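Local coordinates for regulatory Subunit of Protein Kinase A (cAMP-dependent) from Euglena gracilis (Euglena gracilis, PDB 6RSX) that probably holds the protein kinase A catalytic subunit in check and binds cyclic AMP at two cyclic nucleotide-binding domains, at residues H69-Q74 / N80-E85; E115-L118 / P123-A126. All blocks are in the same frame, centred on the assembly; numbering follows the deposited sequence. Where two conformers were deposited one is given.

How the interactions relate
Both contacts lie in the first cyclic nucleotide-binding domain, their centres about 11 Å apart and on the same side of the chain's centre. Interaction 2 holds the cyclic AMP, its 115-118 and 123-126 segments meeting around the phosphate; interaction 1 lies behind the phosphate site, where the two sheets of the barrel pack, and gives Met72 to the pocket itself. Arg124 joins them. Its NH2 lies 2.9 Å from Asn80 O of interaction 1, a probable hydrogen bond, while its CZ packs 3.5 Å from Met72 CE. Met72 lines the nucleotide pocket with its sulfur side, while its methyl CE packs against both Arg124 and the Tyr82 ring.

Interaction 1: H69-Q74 / N80-E85; sequences HFIMKQ and NFYVIE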
loop_
_atom_site.group_PDB
_atom_site.type_symbol
_atom_site.label_atom_id
_atom_site.label_comp_id
_atom_site.label_asym_id
_atom_site.label_seq_id
_atom_site.Cartn_x
_atom_site.Cartn_y
_atom_site.Cartn_z
ATOM N N HIS A 69 14.492 -3.992 22.325
ATOM C CA HIS A 69 14.366 -2.600 22.723
ATOM C C HIS A 69 13.269 -1.886 21.932
ATOM O O HIS A 69 13.063 -2.136 20.739
ATOM C CB HIS A 69 15.710 -1.900 22.558
ATOM C CG HIS A 69 16.735 -2.338 23.560
ATOM N ND1 HIS A 69 17.389 -1.447 24.385
ATOM C CD2 HIS A 69 17.210 -3.566 23.879
ATOM C CE1 HIS A 69 18.231 -2.107 25.160
ATOM N NE2 HIS A 69 18.138 -3.393 24.878
ATOM N N PHE A 70 12.574 -0.974 22.615
ATOM C CA PHE A 70 11.487 -0.208 21.999
ATOM C C PHE A 70 12.045 0.993 21.243
ATOM O O PHE A 70 12.730 1.860 21.819
ATOM C CB PHE A 70 10.470 0.261 23.042
ATOM C CG PHE A 70 9.594 -0.836 23.580
ATOM C CD1 PHE A 70 9.995 -1.584 24.674
ATOM C CD2 PHE A 70 8.373 -1.142 22.976
ATOM C CE1 PHE A 70 9.185 -2.608 25.170
ATOM C CE2 PHE A 70 7.558 -2.188 23.473
ATOM C CZ PHE A 70 7.964 -2.907 24.549
ATOM N N ILE A 71 11.701 1.081 19.968
ATOM C CA ILE A 71 12.045 2.249 19.174
ATOM C C ILE A 71 11.150 3.422 19.539
ATOM O O ILE A 71 11.589 4.584 19.552
ATOM C CB ILE A 71 11.934 1.873 17.686
ATOM C CG1 ILE A 71 13.042 0.851 17.384
ATOM C CG2 ILE A 71 12.114 3.105 16.823
ATOM C CD1 ILE A 71 12.601 -0.245 16.473
ATOM N N MET A 72 9.888 3.132 19.837
ATOM C CA MET A 72 8.936 4.111 20.342
ATOM C C MET A 72 7.904 3.379 21.187
ATOM O O MET A 72 7.653 2.182 21.006
ATOM C CB MET A 72 8.240 4.881 19.231
ATOM C CG MET A 72 7.406 3.964 18.246
ATOM S SD MET A 72 6.603 4.961 16.956
ATOM C CE MET A 72 8.026 5.565 16.090
ATOM N N LYS A 73 7.319 4.107 22.137
ATOM C CA LYS A 73 6.258 3.559 22.957
ATOM C C LYS A 73 4.952 4.264 22.657
ATOM O O LYS A 73 4.919 5.478 22.428
ATOM C CB LYS A 73 6.585 3.668 24.446
ATOM C CG LYS A 73 7.892 3.039 24.782
ATOM C CD LYS A 73 7.730 2.048 25.910
ATOM C CE LYS A 73 6.669 0.983 25.610
ATOM N NZ LYS A 73 6.484 0.109 26.815
ATOM N N GLN A 74 3.882 3.489 22.690
ATOM C CA GLN A 74 2.548 4.043 22.534
ATOM C C GLN A 74 2.395 5.210 23.511
ATOM O O GLN A 74 2.913 5.160 24.617
ATOM C CB GLN A 74 1.502 2.974 22.807
ATOM C CG GLN A 74 0.108 3.394 22.403
ATOM C CD GLN A 74 -0.868 2.243 22.561
ATOM O OE1 GLN A 74 -0.436 1.106 22.662
ATOM N NE2 GLN A 74 -2.177 2.532 22.628
ATOM N N ASN A 80 10.251 11.175 15.220
ATOM C CA ASN A 80 10.754 10.775 13.909
ATOM C C ASN A 80 9.785 9.865 13.155
ATOM O O ASN A 80 8.842 9.305 13.720
ATOM C CB ASN A 80 12.090 10.026 14.042
ATOM C CG ASN A 80 13.177 10.856 14.732
ATOM O OD1 ASN A 80 13.392 12.033 14.423
ATOM N ND2 ASN A 80 13.884 10.222 15.663
ATOM N N PHE A 81 10.021 9.776 11.848
ATOM C CA PHE A 81 9.421 8.790 10.964
ATOM C C PHE A 81 10.509 7.806 10.525
ATOM O O PHE A 81 11.643 8.221 10.239
ATOM C CB PHE A 81 8.793 9.514 9.769
ATOM C CG PHE A 81 8.264 8.606 8.707
ATOM C CD1 PHE A 81 7.127 7.867 8.920
ATOM C CD2 PHE A 81 8.801 8.653 7.453
ATOM C CE1 PHE A 81 6.578 7.033 7.885
ATOM C CE2 PHE A 81 8.272 7.842 6.426
ATOM C CZ PHE A 81 7.145 7.075 6.646
ATOM N N TYR A 82 10.190 6.499 10.504
ATOM C CA TYR A 82 11.217 5.476 10.333
ATOM C C TYR A 82 10.910 4.562 9.153
ATOM O O TYR A 82 9.742 4.259 8.872
ATOM C CB TYR A 82 11.346 4.574 11.591
ATOM C CG TYR A 82 11.780 5.337 12.837
ATOM C CD1 TYR A 82 13.125 5.547 13.095
ATOM C CD2 TYR A 82 10.838 5.772 13.779
ATOM C CE1 TYR A 82 13.551 6.221 14.244
ATOM C CE2 TYR A 82 11.242 6.454 14.925
ATOM C CZ TYR A 82 12.599 6.658 15.160
ATOM O OH TYR A 82 13.034 7.297 16.287
ATOM N N VAL A 83 11.973 4.110 8.483
ATOM C CA VAL A 83 11.883 2.959 7.555
ATOM C C VAL A 83 12.870 1.893 8.011
ATOM O O VAL A 83 14.033 2.180 8.286
ATOM C CB VAL A 83 12.166 3.370 6.089
ATOM C CG1 VAL A 83 11.939 2.173 5.105
ATOM C CG2 VAL A 83 11.309 4.562 5.657
ATOM N N ILE A 84 12.430 0.628 8.033
ATOM C CA ILE A 84 13.307 -0.451 8.457
ATOM C C ILE A 84 14.289 -0.779 7.331
ATOM O O ILE A 84 13.884 -1.007 6.184
ATOM C CB ILE A 84 12.483 -1.699 8.823
ATOM C CG1 ILE A 84 11.587 -1.400 10.050
ATOM C CG2 ILE A 84 13.449 -2.840 9.122
ATOM C CD1 ILE A 84 10.643 -2.586 10.451
ATOM N N GLU A 85 15.574 -0.852 7.668
ATOM C CA GLU A 85 16.589 -1.345 6.750
ATOM C C GLU A 85 16.860 -2.834 6.984
ATOM O O GLU A 85 16.853 -3.621 6.026
ATOM C CB GLU A 85 17.886 -0.540 6.911
ATOM C CG GLU A 85 18.962 -0.977 5.884
ATOM C CD GLU A 85 20.203 -0.067 6.003
ATOM O OE1 GLU A 85 20.628 0.220 7.148
ATOM O OE2 GLU A 85 20.678 0.420 4.955
HETATM O O HOH W 1 11.098 7.324 18.076
#
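Apolar packing round the ring of Tyr82 carries this contact. Ile71 and Met72 reach it from two directions: the Ile71 methyl CG2 lies over one face, 4.0 Å from the ring centroid and 16° off the normal, a CH-pi contact displaced toward the CE2-CZ rim, whereas the Met72 methyl meets the edge, with CE 3.5 Å from Tyr82 CE2 and close to the ring plane. With CG1 of Ile71 beside the backbone N, CG2 stands anti to that N and is the branch that meets the ring. The Met72 chain runs straight through chi2 and bends only at chi3 (66°), where the methyl swings in against the ring.

Polar links gather at the phenol oxygen. Asn80 ND2 donates to Tyr82 OH over 3.1 Å in a nearly straight bond (174°), with the oxygen in the amide plane, which helps to hold the phenol end in place. No direct hydrogen bond joins the two segments; instead a water 2.6 Å from Tyr82 OH donates to Ile71 O, 3.2 Å away, bridging the gap between strands.

Phe113 and Leu136 also pack against both Ile71 and Tyr82. Strands 70-72 and 80-84 belong to different four-stranded antiparallel sheets, and their facing side chains fill the interior of the beta barrel characteristic of cyclic nucleotide-binding domains in the cupin clan.

Interaction 2: E115-L118 / P123-A126; sequences ELAL and PRAA. With CMP (adenosine-3',5'-cyclic-monophosphate), chain B.
The phosphate-binding cassette of the first cyclic nucleotide-binding domain is formed here, with Ala117 and Arg124 converging on one phosphate oxygen of cyclic AMP. Arg124 NH1 donates to CMP O1P at 2.8 Å (152°), the oxygen lying at the edge of the guanidinium and in its plane, and Ala117 N reaches that same O1P at 2.9 Å. The second oxygen, O2P, is taken by Ala125 N at 2.8 Å in a bond close to straight (167°). Such a grip, a short helix presenting backbone N-H groups and a loop arginine pairing with the phosphate, is the signature of the family, and the amino end of helix 115-120 would add a favourable dipole to the arginine's charge.

Between the segments themselves contact is purely by packing: Ala117 CB lies 3.7 Å from Arg124 NH1, and Leu116 CD1 meets Ala125 CB at 4.2 Å. Asp79 forms a salt bridge with Arg124 NH2, and Gly114 O accepts from NH1, steadying the guanidinium; a methionine in place of Arg124 would probably leave O1P without its charged mate and Asp79 without its ion-pair partner. At the ribose, Glu115 OE1 accepts the 2'-hydroxyl, O2', at 2.6 Å. The Glu115 chain folds back at chi2 (-82°) to bring the carboxylate to the sugar, while Arg156 and Tyr175 hold OE2.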
loop_
_atom_site.group_PDB
_atom_site.type_symbol
_atom_site.label_atom_id
_atom_site.label_comp_id
_atom_site.label_asym_id
_atom_site.label_seq_id
_atom_site.Cartn_x
_atom_site.Cartn_y
_atom_site.Cartn_z
ATOM N N GLU A 115 4.338 7.756 11.185
ATOM C CA GLU A 115 3.852 8.923 10.467
ATOM C C GLU A 115 2.663 9.590 11.171
ATOM O O GLU A 115 2.482 10.804 11.013
ATOM C CB GLU A 115 3.465 8.522 9.025
ATOM C CG GLU A 115 2.095 7.926 8.834
ATOM C CD GLU A 115 1.996 6.431 9.149
ATOM O OE1 GLU A 115 3.005 5.820 9.589
ATOM O OE2 GLU A 115 0.884 5.894 8.982
ATOM N N LEU A 116 1.854 8.828 11.924
ATOM C CA LEU A 116 0.584 9.366 12.415
ATOM C C LEU A 116 0.836 10.529 13.370
ATOM O O LEU A 116 0.208 11.591 13.254
ATOM C CB LEU A 116 -0.211 8.306 13.140
ATOM C CG LEU A 116 -0.726 7.111 12.272
ATOM C CD1 LEU A 116 -1.473 6.145 13.158
ATOM C CD2 LEU A 116 -1.607 7.616 11.132
ATOM N N ALA A 117 1.775 10.344 14.305
ATOM C CA ALA A 117 2.051 11.425 15.283
ATOM C C ALA A 117 2.553 12.683 14.585
ATOM O O ALA A 117 2.245 13.819 15.002
ATOM C CB ALA A 117 3.088 10.942 16.311
ATOM N N LEU A 118 3.368 12.510 13.541
ATOM C CA LEU A 118 3.912 13.652 12.822
ATOM C C LEU A 118 2.857 14.317 11.938
ATOM O O LEU A 118 2.920 15.531 11.725
ATOM C CB LEU A 118 5.134 13.259 11.999
ATOM C CG LEU A 118 6.287 12.475 12.677
ATOM C CD1 LEU A 118 7.666 12.455 11.947
ATOM C CD2 LEU A 118 6.452 12.676 14.123
ATOM N N PRO A 123 -0.464 11.576 20.112
ATOM C CA PRO A 123 0.553 10.708 20.712
ATOM C C PRO A 123 0.684 9.437 19.880
ATOM O O PRO A 123 -0.262 9.038 19.203
ATOM C CB PRO A 123 -0.029 10.354 22.080
ATOM C CG PRO A 123 -1.085 11.472 22.347
ATOM C CD PRO A 123 -1.663 11.690 20.964
ATOM N N ARG A 124 1.843 8.785 19.977
ATOM C CA ARG A 124 2.008 7.501 19.229
ATOM C C ARG A 124 0.849 6.542 19.477
ATOM O O ARG A 124 0.442 6.283 20.620
ATOM C CB ARG A 124 3.310 6.799 19.642
ATOM C CG ARG A 124 4.642 7.528 19.402
ATOM C CD ARG A 124 4.840 7.953 17.939
ATOM N NE ARG A 124 6.200 8.443 17.736
ATOM C CZ ARG A 124 6.673 8.787 16.551
ATOM N NH1 ARG A 124 5.870 8.681 15.484
ATOM N NH2 ARG A 124 7.957 9.181 16.444
ATOM N N ALA A 125 0.359 5.897 18.400
ATOM C CA ALA A 125 -0.762 4.956 18.491
ATOM C C ALA A 125 -0.355 3.506 18.824
ATOM O O ALA A 125 -1.221 2.663 19.079
ATOM C CB ALA A 125 -1.564 4.970 17.164
ATOM N N ALA A 126 0.936 3.198 18.809
ATOM C CA ALA A 126 1.404 1.848 19.046
ATOM C C ALA A 126 2.819 1.946 19.568
ATOM O O ALA A 126 3.529 2.923 19.296
ATOM C CB ALA A 126 1.349 1.040 17.734
HETATM P P CMP B . 2.476 6.627 15.137
HETATM O O1P CMP B . 3.256 7.970 14.931
HETATM O O2P CMP B . 1.167 6.545 15.802
HETATM O "O5'" CMP B . 3.393 5.641 16.017
HETATM C "C5'" CMP B . 3.170 4.232 16.013
HETATM C "C4'" CMP B . 3.114 3.804 14.576
HETATM O "O4'" CMP B . 2.795 2.421 14.375
HETATM C "C3'" CMP B . 2.038 4.501 13.784
HETATM O "O3'" CMP B . 2.317 5.872 13.612
HETATM C "C2'" CMP B . 1.989 3.677 12.494
HETATM O "O2'" CMP B . 2.996 4.151 11.616
HETATM C "C1'" CMP B . 2.383 2.267 13.019
HETATM N N9 CMP B . 1.298 1.292 13.000
HETATM C C8 CMP B . 1.390 0.019 12.481
HETATM N N7 CMP B . 0.241 -0.598 12.690
HETATM C C5 CMP B . -0.573 0.283 13.288
HETATM C C6 CMP B . -1.875 0.113 13.671
HETATM N N6 CMP B . -2.763 -1.020 13.566
HETATM N N1 CMP B . -2.555 1.092 14.225
HETATM C C2 CMP B . -1.903 2.272 14.454
HETATM N N3 CMP B . -0.600 2.474 14.068
HETATM C C4 CMP B . 0.066 1.449 13.491
#